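Local coordinates for protein response regulator ChrA (Corynebacterium diphtheriae, PDB 4YN8) that acts as the response regulator of a haem-sensing two-component system, joining a magnesium-binding receiver domain to a LuxR-type helix-turn-helix domain that probably binds DNA, at residues I6-D12 with I48-D54. The protein carries 1 engineered substitution. Sequence-based numbering, arbitrary orientation. Where two conformers were deposited one is given.
Sequences IRVMLID and IDVVVTD. With MG (magnesium ion), chain F.
Two neighbouring parallel strands of the CheY-like receiver domain, 6-11 and 50-53, their directions 17° apart, lead to its acidic metal site, where Asp12 and Asp54 both bind one magnesium ion as neighbouring ligands. Asp54 is probably the phosphoacceptor, as in other receivers. Asp12 OD1 lies 2.1 Å from the metal and Asp54 OD1 2.3 Å, the latter less certain because Asp54 is given in one of two conformers; waters and His14 complete the site. In that conformer the two carboxylates stack with their planes 28° apart, and Lys103 hydrogen-bonds Asp54 OD1. Parallel pairing is established by alternating backbone bonds, among them Val52 N to Met9 O (2.8 Å) and Ile11 N to Val52 O (2.8 Å). At the far end Arg7 grips Asp49 side-on in a salt bridge: OD2, 2.9 Å from NE, sits in the guanidinium plane, while NE comes from above the carboxylate plane; NH2 meets OD1 at 2.9 Å on its syn side but tilted out of that plane. A bend at chi3 (-68°) folds the arginine back to this acid, whose OD2 also accepts a hydrogen bond from Arg7 N. Between these ends, Val8 CG1 packs on Val52 CG2 (3.7 Å) on one sheet face, and Ile11 CD1 on Val51 CG1 on the other. Leu65 of helix 62-72 lies against Ile11, Val51 and Thr53, Phe118 of helix 107-119 against Ile6 and Val50, and strands 31-37 and 77-81 flank the pair.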
loop_
_atom_site.group_PDB
_atom_site.type_symbol
_atom_site.label_atom_id
_atom_site.label_comp_id
_atom_site.label_asym_id
_atom_site.label_seq_id
_atom_site.Cartn_x
_atom_site.Cartn_y
_atom_site.Cartn_z
ATOM N N ILE A 6 28.761 7.069 3.023
ATOM C CA ILE A 6 27.546 6.804 3.782
ATOM C C ILE A 6 27.404 5.285 3.824
ATOM O O ILE A 6 27.461 4.633 2.773
ATOM C CB ILE A 6 26.335 7.420 3.043
ATOM C CG1 ILE A 6 26.509 8.937 2.981
ATOM C CG2 ILE A 6 25.034 6.989 3.684
ATOM C CD1 ILE A 6 25.378 9.606 2.223
ATOM N N ARG A 7 27.219 4.722 5.016
ATOM C CA ARG A 7 27.249 3.266 5.217
ATOM C C ARG A 7 25.808 2.773 5.173
ATOM O O ARG A 7 24.991 3.120 6.028
ATOM C CB ARG A 7 27.856 2.928 6.584
ATOM C CG ARG A 7 29.299 3.397 6.690
ATOM C CD ARG A 7 29.831 3.447 8.128
ATOM N NE ARG A 7 29.160 4.472 8.853
ATOM C CZ ARG A 7 29.260 4.619 10.173
ATOM N NH1 ARG A 7 30.083 3.825 10.883
ATOM N NH2 ARG A 7 28.590 5.560 10.760
ATOM N N VAL A 8 25.519 1.976 4.163
ATOM C CA VAL A 8 24.165 1.525 3.903
ATOM C C VAL A 8 23.935 0.085 4.284
ATOM O O VAL A 8 24.787 -0.763 3.989
ATOM C CB VAL A 8 23.839 1.732 2.434
ATOM C CG1 VAL A 8 22.563 0.964 2.015
ATOM C CG2 VAL A 8 23.701 3.225 2.185
ATOM N N MET A 9 22.796 -0.175 4.893
ATOM C CA MET A 9 22.258 -1.529 4.981
ATOM C C MET A 9 21.132 -1.679 3.981
ATOM O O MET A 9 20.210 -0.893 3.985
ATOM C CB MET A 9 21.729 -1.882 6.353
ATOM C CG MET A 9 21.144 -3.307 6.421
ATOM S SD MET A 9 20.991 -3.795 8.164
ATOM C CE MET A 9 21.208 -5.554 8.034
ATOM N N LEU A 10 21.253 -2.679 3.130
ATOM C CA LEU A 10 20.331 -2.886 2.012
ATOM C C LEU A 10 19.552 -4.144 2.276
ATOM O O LEU A 10 20.148 -5.207 2.455
ATOM C CB LEU A 10 21.141 -3.064 0.734
ATOM C CG LEU A 10 20.352 -3.452 -0.519
ATOM C CD1 LEU A 10 19.406 -2.321 -0.843
ATOM C CD2 LEU A 10 21.340 -3.670 -1.636
ATOM N N ILE A 11 18.232 -4.042 2.249
ATOM C CA ILE A 11 17.333 -5.120 2.672
ATOM C C ILE A 11 16.345 -5.399 1.546
ATOM O O ILE A 11 15.682 -4.470 1.051
ATOM C CB ILE A 11 16.589 -4.710 3.925
ATOM C CG1 ILE A 11 17.603 -4.288 4.990
ATOM C CG2 ILE A 11 15.724 -5.867 4.448
ATOM C CD1 ILE A 11 17.004 -4.054 6.358
ATOM N N ASP A 12 16.286 -6.656 1.120
ATOM C CA ASP A 12 15.362 -7.084 0.063
ATOM C C ASP A 12 15.342 -8.594 0.111
ATOM O O ASP A 12 16.406 -9.218 0.185
ATOM C CB ASP A 12 15.891 -6.603 -1.306
ATOM C CG ASP A 12 14.928 -6.839 -2.452
ATOM O OD1 ASP A 12 14.131 -7.815 -2.483
ATOM O OD2 ASP A 12 14.999 -5.980 -3.361
ATOM N N ILE A 48 25.413 1.713 10.906
ATOM C CA ILE A 48 24.567 1.899 9.708
ATOM C C ILE A 48 24.041 3.298 9.662
ATOM O O ILE A 48 23.350 3.728 10.591
ATOM C CB ILE A 48 23.380 0.955 9.727
ATOM C CG1 ILE A 48 23.826 -0.510 9.870
ATOM C CG2 ILE A 48 22.451 1.174 8.506
ATOM C CD1 ILE A 48 24.780 -1.032 8.845
ATOM N N ASP A 49 24.375 4.013 8.594
ATOM C CA ASP A 49 23.937 5.420 8.434
ATOM C C ASP A 49 22.522 5.535 7.818
ATOM O O ASP A 49 21.748 6.403 8.208
ATOM C CB ASP A 49 24.909 6.136 7.532
ATOM C CG ASP A 49 26.279 6.365 8.166
ATOM O OD1 ASP A 49 26.312 6.663 9.383
ATOM O OD2 ASP A 49 27.300 6.244 7.447
ATOM N N VAL A 50 22.218 4.637 6.884
ATOM C CA VAL A 50 20.943 4.640 6.159
ATOM C C VAL A 50 20.524 3.181 5.942
ATOM O O VAL A 50 21.351 2.371 5.532
ATOM C CB VAL A 50 21.114 5.340 4.786
ATOM C CG1 VAL A 50 19.833 5.223 4.012
ATOM C CG2 VAL A 50 21.484 6.851 4.942
ATOM N N VAL A 51 19.269 2.882 6.192
ATOM C CA VAL A 51 18.694 1.629 5.794
ATOM C C VAL A 51 17.899 1.812 4.506
ATOM O O VAL A 51 17.006 2.703 4.445
ATOM C CB VAL A 51 17.771 1.041 6.888
ATOM C CG1 VAL A 51 17.028 -0.170 6.385
ATOM C CG2 VAL A 51 18.545 0.698 8.147
ATOM N N VAL A 52 18.230 1.012 3.511
ATOM C CA VAL A 52 17.523 1.039 2.233
ATOM C C VAL A 52 16.760 -0.271 2.150
ATOM O O VAL A 52 17.359 -1.347 2.132
ATOM C CB VAL A 52 18.498 1.208 1.059
ATOM C CG1 VAL A 52 17.775 1.138 -0.282
ATOM C CG2 VAL A 52 19.278 2.515 1.199
ATOM N N THR A 53 15.425 -0.196 2.089
ATOM C CA THR A 53 14.608 -1.411 2.191
ATOM C C THR A 53 13.461 -1.437 1.179
ATOM O O THR A 53 13.003 -0.408 0.801
ATOM C CB THR A 53 14.005 -1.587 3.616
ATOM O OG1 THR A 53 13.363 -2.900 3.726
ATOM C CG2 THR A 53 13.003 -0.561 3.973
ATOM N N ASP A 54 13.202 -2.671 0.724
ATOM C CA ASP A 54 12.003 -3.211 0.074
ATOM C C ASP A 54 10.766 -3.138 0.963
ATOM O O ASP A 54 10.893 -3.043 2.191
ATOM C CB ASP A 54 12.382 -4.768 -0.015
ATOM C CG ASP A 54 11.711 -5.490 -1.047
ATOM O OD1 ASP A 54 11.973 -5.263 -2.279
ATOM O OD2 ASP A 54 10.968 -6.405 -0.658
HETATM MG MG MG F . 12.104 -7.430 -2.998
HETATM O O HOH W 1 10.206 -7.066 -3.495
HETATM O O HOH W 2 11.839 -7.780 -0.848
HETATM O O HOH W 3 13.114 -7.004 -4.739
#